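Local coordinates for protein putative methyltransferase (Porphyromonas gingivalis, PDB 3LL7) that is a putative methyltransferase, so it probably transfers a methyl group to a substrate that has not been identified, at residues 79-90 / 229-239; 286-294 / 396-406. One frame throughout, in Å; residues are numbered along the deposited sequence.

Contact 1 (79-90 / 229-239); sequences SGAVTSSYKSRF and HVVAAHGEVKE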
loop_
_atom_site.group_PDB
_atom_site.type_symbol
_atom_site.label_atom_id
_atom_site.label_comp_id
_atom_site.label_asym_id
_atom_site.label_seq_id
_atom_site.Cartn_x
_atom_site.Cartn_y
_atom_site.Cartn_z
ATOM N N SER A 79 5.160 -0.185 7.205
ATOM C CA SER A 79 4.466 -1.027 6.208
ATOM C C SER A 79 3.572 -2.093 6.882
ATOM O O SER A 79 3.795 -2.479 8.040
ATOM C CB SER A 79 5.475 -1.710 5.287
ATOM O OG SER A 79 6.044 -0.799 4.363
ATOM N N GLY A 80 2.541 -2.538 6.165
ATOM C CA GLY A 80 1.761 -3.687 6.601
ATOM C C GLY A 80 2.541 -4.947 6.273
ATOM O O GLY A 80 3.601 -4.884 5.650
ATOM N N ALA A 81 2.009 -6.092 6.678
ATOM C CA ALA A 81 2.586 -7.392 6.333
ATOM C C ALA A 81 2.505 -7.732 4.829
ATOM O O ALA A 81 3.456 -8.270 4.253
ATOM C CB ALA A 81 1.904 -8.504 7.173
ATOM N N VAL A 82 1.373 -7.442 4.192
ATOM C CA VAL A 82 1.199 -7.877 2.801
ATOM C C VAL A 82 2.008 -7.090 1.771
ATOM O O VAL A 82 2.565 -7.686 0.846
ATOM C CB VAL A 82 -0.283 -8.010 2.389
ATOM C CG1 VAL A 82 -0.779 -9.423 2.679
ATOM C CG2 VAL A 82 -1.134 -6.986 3.105
ATOM N N THR A 83 2.111 -5.773 1.927
ATOM C CA THR A 83 2.880 -4.989 0.956
ATOM C C THR A 83 4.371 -5.166 1.159
ATOM O O THR A 83 5.133 -5.234 0.181
ATOM C CB THR A 83 2.538 -3.496 1.000
ATOM O OG1 THR A 83 2.716 -2.990 2.336
ATOM C CG2 THR A 83 1.101 -3.288 0.559
ATOM N N SER A 84 4.795 -5.261 2.427
ATOM C CA SER A 84 6.211 -5.480 2.692
ATOM C C SER A 84 6.647 -6.718 1.929
ATOM O O SER A 84 7.625 -6.668 1.233
ATOM C CB SER A 84 6.505 -5.628 4.180
ATOM O OG SER A 84 6.032 -6.873 4.658
ATOM N N SER A 85 5.894 -7.814 2.011
ATOM C CA SER A 85 6.304 -9.045 1.294
ATOM C C SER A 85 6.269 -9.033 -0.243
ATOM O O SER A 85 7.017 -9.788 -0.887
ATOM C CB SER A 85 5.592 -10.289 1.843
ATOM O OG SER A 85 4.203 -10.072 2.078
ATOM N N TYR A 86 5.384 -8.227 -0.843
ATOM C CA TYR A 86 5.379 -8.035 -2.305
ATOM C C TYR A 86 6.711 -7.491 -2.808
ATOM O O TYR A 86 7.180 -7.853 -3.880
ATOM C CB TYR A 86 4.278 -7.043 -2.706
ATOM C CG TYR A 86 4.225 -6.717 -4.193
ATOM C CD1 TYR A 86 3.663 -7.610 -5.107
ATOM C CD2 TYR A 86 4.728 -5.502 -4.681
ATOM C CE1 TYR A 86 3.603 -7.317 -6.462
ATOM C CE2 TYR A 86 4.656 -5.190 -6.023
ATOM C CZ TYR A 86 4.108 -6.107 -6.913
ATOM O OH TYR A 86 4.030 -5.816 -8.220
ATOM N N LYS A 87 7.307 -6.599 -2.026
ATOM C CA LYS A 87 8.620 -6.032 -2.343
ATOM C C LYS A 87 9.686 -7.097 -2.543
ATOM O O LYS A 87 10.637 -6.877 -3.303
ATOM C CB LYS A 87 9.108 -5.107 -1.225
ATOM C CG LYS A 87 8.309 -3.835 -1.086
ATOM C CD LYS A 87 8.717 -3.137 0.217
ATOM C CE LYS A 87 7.783 -1.974 0.497
ATOM N NZ LYS A 87 6.463 -2.411 1.044
ATOM N N SER A 88 9.539 -8.245 -1.882
ATOM C CA SER A 88 10.576 -9.275 -2.003
ATOM C C SER A 88 10.736 -9.766 -3.459
ATOM O O SER A 88 11.805 -10.260 -3.824
ATOM C CB SER A 88 10.350 -10.443 -1.033
ATOM O OG SER A 88 9.300 -11.266 -1.513
ATOM N N ARG A 89 9.690 -9.604 -4.276
ATOM C CA ARG A 89 9.744 -9.980 -5.692
ATOM C C ARG A 89 10.745 -9.166 -6.522
ATOM O O ARG A 89 11.133 -9.602 -7.606
ATOM C CB ARG A 89 8.354 -9.923 -6.348
ATOM C CG ARG A 89 7.785 -8.516 -6.536
ATOM C CD ARG A 89 8.120 -7.888 -7.880
ATOM N NE ARG A 89 7.243 -8.357 -8.955
ATOM C CZ ARG A 89 7.435 -8.057 -10.227
ATOM N NH1 ARG A 89 8.458 -7.287 -10.560
ATOM N NH2 ARG A 89 6.611 -8.511 -11.157
ATOM N N PHE A 90 11.147 -7.992 -6.029
ATOM C CA PHE A 90 12.161 -7.159 -6.724
ATOM C C PHE A 90 13.603 -7.628 -6.449
ATOM O O PHE A 90 14.532 -7.225 -7.145
ATOM C CB PHE A 90 12.056 -5.681 -6.339
ATOM C CG PHE A 90 10.809 -5.003 -6.837
ATOM C CD1 PHE A 90 10.807 -4.332 -8.061
ATOM C CD2 PHE A 90 9.633 -5.055 -6.094
ATOM C CE1 PHE A 90 9.660 -3.704 -8.531
ATOM C CE2 PHE A 90 8.476 -4.435 -6.559
ATOM C CZ PHE A 90 8.484 -3.765 -7.782
ATOM N N HIS A 229 5.049 0.611 -9.850
ATOM C CA HIS A 229 3.999 -0.315 -9.442
ATOM C C HIS A 229 3.024 0.432 -8.535
ATOM O O HIS A 229 3.461 1.114 -7.584
ATOM C CB HIS A 229 4.594 -1.483 -8.656
ATOM C CG HIS A 229 5.404 -2.428 -9.494
ATOM N ND1 HIS A 229 5.262 -3.793 -9.408
ATOM C CD2 HIS A 229 6.353 -2.204 -10.434
ATOM C CE1 HIS A 229 6.089 -4.373 -10.259
ATOM N NE2 HIS A 229 6.761 -3.429 -10.896
ATOM N N VAL A 230 1.726 0.297 -8.807
ATOM C CA VAL A 230 0.703 0.870 -7.931
ATOM C C VAL A 230 0.132 -0.291 -7.148
ATOM O O VAL A 230 -0.444 -1.230 -7.745
ATOM C CB VAL A 230 -0.424 1.574 -8.734
ATOM C CG1 VAL A 230 -1.507 2.110 -7.778
ATOM C CG2 VAL A 230 0.179 2.676 -9.602
ATOM N N VAL A 231 0.396 -0.311 -5.845
ATOM C CA VAL A 231 0.105 -1.540 -5.070
ATOM C C VAL A 231 -1.045 -1.331 -4.084
ATOM O O VAL A 231 -0.924 -0.532 -3.132
ATOM C CB VAL A 231 1.376 -2.026 -4.314
ATOM C CG1 VAL A 231 1.097 -3.323 -3.544
ATOM C CG2 VAL A 231 2.564 -2.218 -5.303
ATOM N N ALA A 232 -2.142 -2.049 -4.300
ATOM C CA ALA A 232 -3.258 -2.025 -3.360
ATOM C C ALA A 232 -3.286 -3.312 -2.513
ATOM O O ALA A 232 -2.862 -4.379 -2.986
ATOM C CB ALA A 232 -4.572 -1.849 -4.092
ATOM N N ALA A 233 -3.748 -3.164 -1.272
ATOM C CA ALA A 233 -4.000 -4.260 -0.305
ATOM C C ALA A 233 -5.149 -3.820 0.597
ATOM O O ALA A 233 -5.297 -2.628 0.891
ATOM C CB ALA A 233 -2.754 -4.548 0.523
ATOM N N HIS A 234 -5.968 -4.768 1.049
ATOM C CA HIS A 234 -7.091 -4.455 1.962
ATOM C C HIS A 234 -8.097 -3.467 1.349
ATOM O O HIS A 234 -8.722 -2.676 2.061
ATOM C CB HIS A 234 -6.573 -3.933 3.312
ATOM C CG HIS A 234 -5.529 -4.812 3.936
ATOM N ND1 HIS A 234 -5.831 -6.021 4.527
ATOM C CD2 HIS A 234 -4.189 -4.662 4.048
ATOM C CE1 HIS A 234 -4.722 -6.579 4.979
ATOM N NE2 HIS A 234 -3.709 -5.778 4.693
ATOM N N GLY A 235 -8.231 -3.508 0.027
ATOM C CA GLY A 235 -9.147 -2.631 -0.683
ATOM C C GLY A 235 -8.674 -1.221 -1.010
ATOM O O GLY A 235 -9.471 -0.422 -1.497
ATOM N N GLU A 236 -7.405 -0.889 -0.742
ATOM C CA GLU A 236 -6.957 0.489 -0.936
ATOM C C GLU A 236 -5.514 0.543 -1.372
ATOM O O GLU A 236 -4.730 -0.352 -1.031
ATOM C CB GLU A 236 -7.166 1.357 0.323
ATOM C CG GLU A 236 -6.256 1.059 1.488
ATOM C CD GLU A 236 -6.376 2.063 2.666
ATOM O OE1 GLU A 236 -7.346 2.845 2.744
ATOM O OE2 GLU A 236 -5.481 2.052 3.531
ATOM N N VAL A 237 -5.160 1.622 -2.065
ATOM C CA VAL A 237 -3.783 1.784 -2.537
ATOM C C VAL A 237 -2.918 2.058 -1.308
ATOM O O VAL A 237 -3.244 2.955 -0.503
ATOM C CB VAL A 237 -3.637 2.905 -3.580
ATOM C CG1 VAL A 237 -2.186 3.039 -3.997
ATOM C CG2 VAL A 237 -4.526 2.624 -4.847
ATOM N N LYS A 238 -1.857 1.270 -1.155
ATOM C CA LYS A 238 -0.968 1.360 0.011
ATOM C C LYS A 238 0.334 2.061 -0.321
ATOM O O LYS A 238 0.905 2.768 0.535
ATOM C CB LYS A 238 -0.642 -0.049 0.543
ATOM C CG LYS A 238 -1.801 -0.778 1.222
ATOM C CD LYS A 238 -2.377 0.028 2.371
ATOM C CE LYS A 238 -3.406 -0.776 3.135
ATOM N NZ LYS A 238 -3.981 0.050 4.234
ATOM N N GLU A 239 0.833 1.882 -1.545
ATOM C CA GLU A 239 2.106 2.482 -1.904
ATOM C C GLU A 239 2.319 2.495 -3.419
ATOM O O GLU A 239 1.698 1.742 -4.153
ATOM C CB GLU A 239 3.268 1.722 -1.232
ATOM C CG GLU A 239 3.405 0.284 -1.664
ATOM C CD GLU A 239 4.209 -0.573 -0.666
ATOM O OE1 GLU A 239 3.968 -0.467 0.560
ATOM O OE2 GLU A 239 5.054 -1.374 -1.121
#

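Contact 2 (286-294 / 396-406); sequences YTDSIDKYV and MADGKKVLLLL. With FMT (formic acid), chain J.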
loop_
_atom_site.group_PDB
_atom_site.type_symbol
_atom_site.label_atom_id
_atom_site.label_comp_id
_atom_site.label_asym_id
_atom_site.label_seq_id
_atom_site.Cartn_x
_atom_site.Cartn_y
_atom_site.Cartn_z
ATOM N N TYR A 286 -18.055 4.928 -25.976
ATOM C CA TYR A 286 -18.743 5.141 -24.728
ATOM C C TYR A 286 -20.184 4.820 -25.013
ATOM O O TYR A 286 -20.704 5.109 -26.092
ATOM C CB TYR A 286 -18.539 6.570 -24.225
ATOM C CG TYR A 286 -17.111 6.788 -23.783
ATOM C CD1 TYR A 286 -16.697 6.417 -22.508
ATOM C CD2 TYR A 286 -16.170 7.322 -24.648
ATOM C CE1 TYR A 286 -15.392 6.581 -22.098
ATOM C CE2 TYR A 286 -14.851 7.485 -24.254
ATOM C CZ TYR A 286 -14.470 7.125 -22.970
ATOM O OH TYR A 286 -13.172 7.274 -22.558
ATOM N N THR A 287 -20.827 4.184 -24.056
ATOM C CA THR A 287 -22.151 3.645 -24.274
ATOM C C THR A 287 -23.260 4.443 -23.579
ATOM O O THR A 287 -23.112 4.866 -22.426
ATOM C CB THR A 287 -22.203 2.137 -23.909
ATOM O OG1 THR A 287 -23.500 1.630 -24.248
ATOM C CG2 THR A 287 -21.907 1.875 -22.394
ATOM N N ASP A 288 -24.346 4.658 -24.312
ATOM C CA ASP A 288 -25.526 5.296 -23.780
ATOM C C ASP A 288 -26.365 4.295 -23.019
ATOM O O ASP A 288 -27.253 4.680 -22.236
ATOM C CB ASP A 288 -26.375 5.873 -24.911
ATOM C CG ASP A 288 -25.796 7.134 -25.487
ATOM O OD1 ASP A 288 -24.953 7.738 -24.816
ATOM O OD2 ASP A 288 -26.184 7.534 -26.610
ATOM N N SER A 289 -26.093 3.008 -23.262
ATOM C CA SER A 289 -26.938 1.936 -22.743
ATOM C C SER A 289 -26.125 0.900 -21.970
ATOM O O SER A 289 -24.918 0.710 -22.204
ATOM C CB SER A 289 -27.728 1.266 -23.880
ATOM O OG SER A 289 -26.823 0.716 -24.821
ATOM N N ILE A 290 -26.800 0.245 -21.032
ATOM C CA ILE A 290 -26.148 -0.717 -20.155
ATOM C C ILE A 290 -26.291 -2.102 -20.737
ATOM O O ILE A 290 -27.296 -2.408 -21.382
ATOM C CB ILE A 290 -26.725 -0.616 -18.683
ATOM C CG1 ILE A 290 -25.729 -1.141 -17.622
ATOM C CG2 ILE A 290 -28.059 -1.319 -18.558
ATOM C CD1 ILE A 290 -24.418 -0.298 -17.497
ATOM N N ASP A 291 -25.293 -2.945 -20.510
ATOM C CA ASP A 291 -25.348 -4.329 -20.941
ATOM C C ASP A 291 -25.517 -5.250 -19.715
ATOM O O ASP A 291 -25.666 -4.790 -18.571
ATOM C CB ASP A 291 -24.088 -4.716 -21.763
ATOM C CG ASP A 291 -24.101 -4.188 -23.191
ATOM O OD1 ASP A 291 -25.154 -4.224 -23.839
ATOM O OD2 ASP A 291 -23.011 -3.800 -23.709
ATOM N N LYS A 292 -25.469 -6.546 -19.960
ATOM C CA LYS A 292 -25.777 -7.554 -18.948
ATOM C C LYS A 292 -24.801 -7.546 -17.793
ATOM O O LYS A 292 -25.192 -7.721 -16.649
ATOM C CB LYS A 292 -25.703 -8.948 -19.588
ATOM C CG LYS A 292 -26.131 -10.074 -18.651
ATOM C CD LYS A 292 -26.202 -11.434 -19.375
ATOM C CE LYS A 292 -26.628 -12.508 -18.397
ATOM N NZ LYS A 292 -26.002 -13.811 -18.782
ATOM N N TYR A 293 -23.515 -7.444 -18.113
ATOM C CA TYR A 293 -22.469 -7.429 -17.075
ATOM C C TYR A 293 -21.929 -6.032 -16.816
ATOM O O TYR A 293 -21.765 -5.209 -17.737
ATOM C CB TYR A 293 -21.343 -8.431 -17.457
ATOM C CG TYR A 293 -21.866 -9.857 -17.490
ATOM C CD1 TYR A 293 -22.058 -10.561 -16.308
ATOM C CD2 TYR A 293 -22.188 -10.498 -18.708
ATOM C CE1 TYR A 293 -22.566 -11.881 -16.318
ATOM C CE2 TYR A 293 -22.696 -11.830 -18.726
ATOM C CZ TYR A 293 -22.864 -12.499 -17.530
ATOM O OH TYR A 293 -23.361 -13.795 -17.513
ATOM N N VAL A 294 -21.695 -5.753 -15.533
ATOM C CA VAL A 294 -21.155 -4.480 -15.110
ATOM C C VAL A 294 -19.874 -4.690 -14.311
ATOM O O VAL A 294 -19.821 -5.554 -13.441
ATOM C CB VAL A 294 -22.224 -3.641 -14.335
ATOM C CG1 VAL A 294 -21.642 -2.341 -13.859
ATOM C CG2 VAL A 294 -23.393 -3.349 -15.269
HETATM N N MSE A 396 -24.222 7.799 -17.823
HETATM C CA MSE A 396 -24.033 7.154 -19.119
HETATM C C MSE A 396 -23.369 8.157 -20.090
HETATM O O MSE A 396 -23.214 9.329 -19.753
HETATM C CB MSE A 396 -25.392 6.668 -19.695
HETATM C CG MSE A 396 -26.196 5.797 -18.722
HETATM SE SE MSE A 396 -25.194 4.253 -18.108
HETATM C CE MSE A 396 -25.084 3.255 -19.748
ATOM N N ALA A 397 -23.017 7.694 -21.293
ATOM C CA ALA A 397 -22.164 8.465 -22.191
ATOM C C ALA A 397 -22.797 9.785 -22.614
ATOM O O ALA A 397 -22.081 10.745 -22.899
ATOM C CB ALA A 397 -21.820 7.634 -23.422
ATOM N N ASP A 398 -24.136 9.815 -22.682
ATOM C CA ASP A 398 -24.863 11.044 -23.068
ATOM C C ASP A 398 -25.161 11.993 -21.906
ATOM O O ASP A 398 -25.917 12.951 -22.073
ATOM C CB ASP A 398 -26.175 10.684 -23.798
ATOM C CG ASP A 398 -27.103 9.781 -22.964
ATOM O OD1 ASP A 398 -26.807 9.431 -21.796
ATOM O OD2 ASP A 398 -28.173 9.406 -23.494
ATOM N N GLY A 399 -24.592 11.702 -20.742
ATOM C CA GLY A 399 -24.724 12.534 -19.549
ATOM C C GLY A 399 -25.906 12.171 -18.659
ATOM O O GLY A 399 -26.114 12.819 -17.621
ATOM N N LYS A 400 -26.715 11.181 -19.054
ATOM C CA LYS A 400 -27.883 10.829 -18.235
ATOM C C LYS A 400 -27.446 10.110 -16.963
ATOM O O LYS A 400 -26.680 9.153 -17.004
ATOM C CB LYS A 400 -28.887 9.963 -18.992
ATOM C CG LYS A 400 -29.582 10.697 -20.164
ATOM C CD LYS A 400 -30.571 9.743 -20.848
ATOM C CE LYS A 400 -31.417 10.448 -21.882
ATOM N NZ LYS A 400 -30.561 10.926 -22.997
ATOM N N LYS A 401 -27.958 10.592 -15.829
ATOM C CA LYS A 401 -27.658 9.989 -14.560
ATOM C C LYS A 401 -28.619 8.849 -14.354
ATOM O O LYS A 401 -29.848 8.992 -14.609
ATOM C CB LYS A 401 -27.848 11.035 -13.425
ATOM C CG LYS A 401 -27.048 12.370 -13.588
ATOM C CD LYS A 401 -25.515 12.175 -13.503
ATOM C CE LYS A 401 -24.683 13.400 -14.037
ATOM N NZ LYS A 401 -23.155 13.236 -13.891
ATOM N N VAL A 402 -28.090 7.748 -13.822
ATOM C CA VAL A 402 -28.880 6.528 -13.630
ATOM C C VAL A 402 -28.505 5.885 -12.320
ATOM O O VAL A 402 -27.408 6.117 -11.791
ATOM C CB VAL A 402 -28.627 5.491 -14.786
ATOM C CG1 VAL A 402 -29.104 6.062 -16.129
ATOM C CG2 VAL A 402 -27.123 5.066 -14.877
ATOM N N LEU A 403 -29.407 5.037 -11.826
ATOM C CA LEU A 403 -29.095 4.095 -10.748
ATOM C C LEU A 403 -29.152 2.698 -11.321
ATOM O O LEU A 403 -30.101 2.339 -12.066
ATOM C CB LEU A 403 -30.133 4.212 -9.586
ATOM C CG LEU A 403 -29.967 5.530 -8.788
ATOM C CD1 LEU A 403 -31.191 5.799 -7.904
ATOM C CD2 LEU A 403 -28.756 5.411 -7.904
ATOM N N LEU A 404 -28.125 1.913 -11.007
ATOM C CA LEU A 404 -28.125 0.491 -11.405
ATOM C C LEU A 404 -28.336 -0.366 -10.184
ATOM O O LEU A 404 -27.670 -0.177 -9.154
ATOM C CB LEU A 404 -26.785 0.102 -12.059
ATOM C CG LEU A 404 -26.181 1.055 -13.117
ATOM C CD1 LEU A 404 -24.820 0.470 -13.594
ATOM C CD2 LEU A 404 -27.171 1.189 -14.300
ATOM N N LEU A 405 -29.251 -1.324 -10.319
ATOM C CA LEU A 405 -29.420 -2.398 -9.328
ATOM C C LEU A 405 -28.634 -3.601 -9.827
ATOM O O LEU A 405 -28.878 -4.087 -10.926
ATOM C CB LEU A 405 -30.908 -2.757 -9.137
ATOM C CG LEU A 405 -31.098 -3.840 -8.050
ATOM C CD1 LEU A 405 -30.666 -3.230 -6.686
ATOM C CD2 LEU A 405 -32.566 -4.284 -7.995
ATOM N N LEU A 406 -27.650 -4.017 -9.017
ATOM C CA LEU A 406 -26.636 -5.013 -9.408
ATOM C C LEU A 406 -26.620 -6.157 -8.409
ATOM O O LEU A 406 -26.838 -5.933 -7.228
ATOM C CB LEU A 406 -25.235 -4.344 -9.398
ATOM C CG LEU A 406 -25.091 -3.082 -10.272
ATOM C CD1 LEU A 406 -23.705 -2.483 -10.081
ATOM C CD2 LEU A 406 -25.356 -3.446 -11.733
HETATM C C FMT J . -19.739 14.391 -16.203
HETATM O O1 FMT J . -20.711 13.657 -16.012
HETATM O O2 FMT J . -18.633 14.235 -15.678
HETATM O O HOH W 1 -28.433 6.883 -21.558
#

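Contact 1 (79-90 / 229-239)
Tyr86 brings its hydroxyl to the edge of the His229 imidazole, where OH and ND1 share a hydrogen bond of 2.6 Å. With CG of Tyr86 anti to the backbone N (chi1 177°), the phenol drops from helix 81-86 toward strand 229-233, and its CE2 rests against Val231 CG2. Phe90, one turn on, approaches the same imidazole from above: its CZ stands over the ring centre in an edge-to-face pair with planes at 61°. Gripped at one edge and covered on one face, the histidine has its rotation fixed, and Glu227 bonds its NE2. Lys87 bends at its last torsion to set NZ 2.8 Å from Glu239 OE2, on the syn lone pair, a salt bridge that pairs two buried charges. Thr83, short and branched, fits where helix and hairpin draw close; its CG2 lies 3.7 Å from Lys238 CB, at a classic beta bulge, where Lys238 and Glu239 stand across from the single Val231. Helix 81-86 thus runs roughly antiparallel to strand 229-233 over one face of the hairpin 225-233/236-244, consistent with the hairpin that places a reversed strand in the Rossmann-like class I methyltransferase sheet; strand 258-263 also meets Tyr86, and helix 299-304 packs against Val230 and Ala232.

Contact 2 (286-294 / 396-406)
Ile290 and Leu404 meet tip to tip, CD1 to CD1 at 4.0 Å, in the apolar centre between the loop entering strand 293-297 and strand 401-408, two strands of a mixed seven-stranded sheet separated by strand 337-347. Beside them Val294 CG2 touches Leu406 CD2 at 4.0 Å, the two side chains crossing at about a right angle; branched aliphatic residues suit this largely buried layer, which Leu342 and Ile345 extend. Selenomethionine Met396 closes its outer end. Bent at both chi2 (-56°) and chi3 (-68°), its flexible chain curls until CE lies 3.4 Å from Ser289 C. Beyond it the backbones join: Ala397 N donates to Thr287 O at 3.0 Å, from above the carbonyl plane, and the small Ala397 CB packs on Tyr286 CB. At the exposed rim the carboxylates of Asp288 and Asp398 stack with planes 23° apart; the like charges should repel, an effect probably eased by Lys400, whose NZ forms a salt bridge with Asp398 OD2. Asp398 OD1 accepts from Lys400 N in an Asx turn, and a water, with too few protons for all the acceptors around it, lies within hydrogen-bonding distance of this OD1 and, at 2.6 Å, of Asp288 O.

In the fold
Contact 1 lies near the centre of the chain and is mostly buried, whereas the centre of contact 2 is about 31 Å from that of the chain and the contact is only partly buried. They share no helix or strand: the first seats a helix on a hairpin of the ten-stranded sheet, the second joins a loop and the start of strand 293-297 to strand 401-408 of the seven-stranded sheet, with 396-406 in the THUMP-like region. Their nearest atoms are about 17 Å apart. Chemistry follows place. In contact 1 the ionic and aromatic groups meet inside the protein, side chain to side chain; in contact 2 aliphatic groups fill the interior, while backbone, water and acidic groups take the rim.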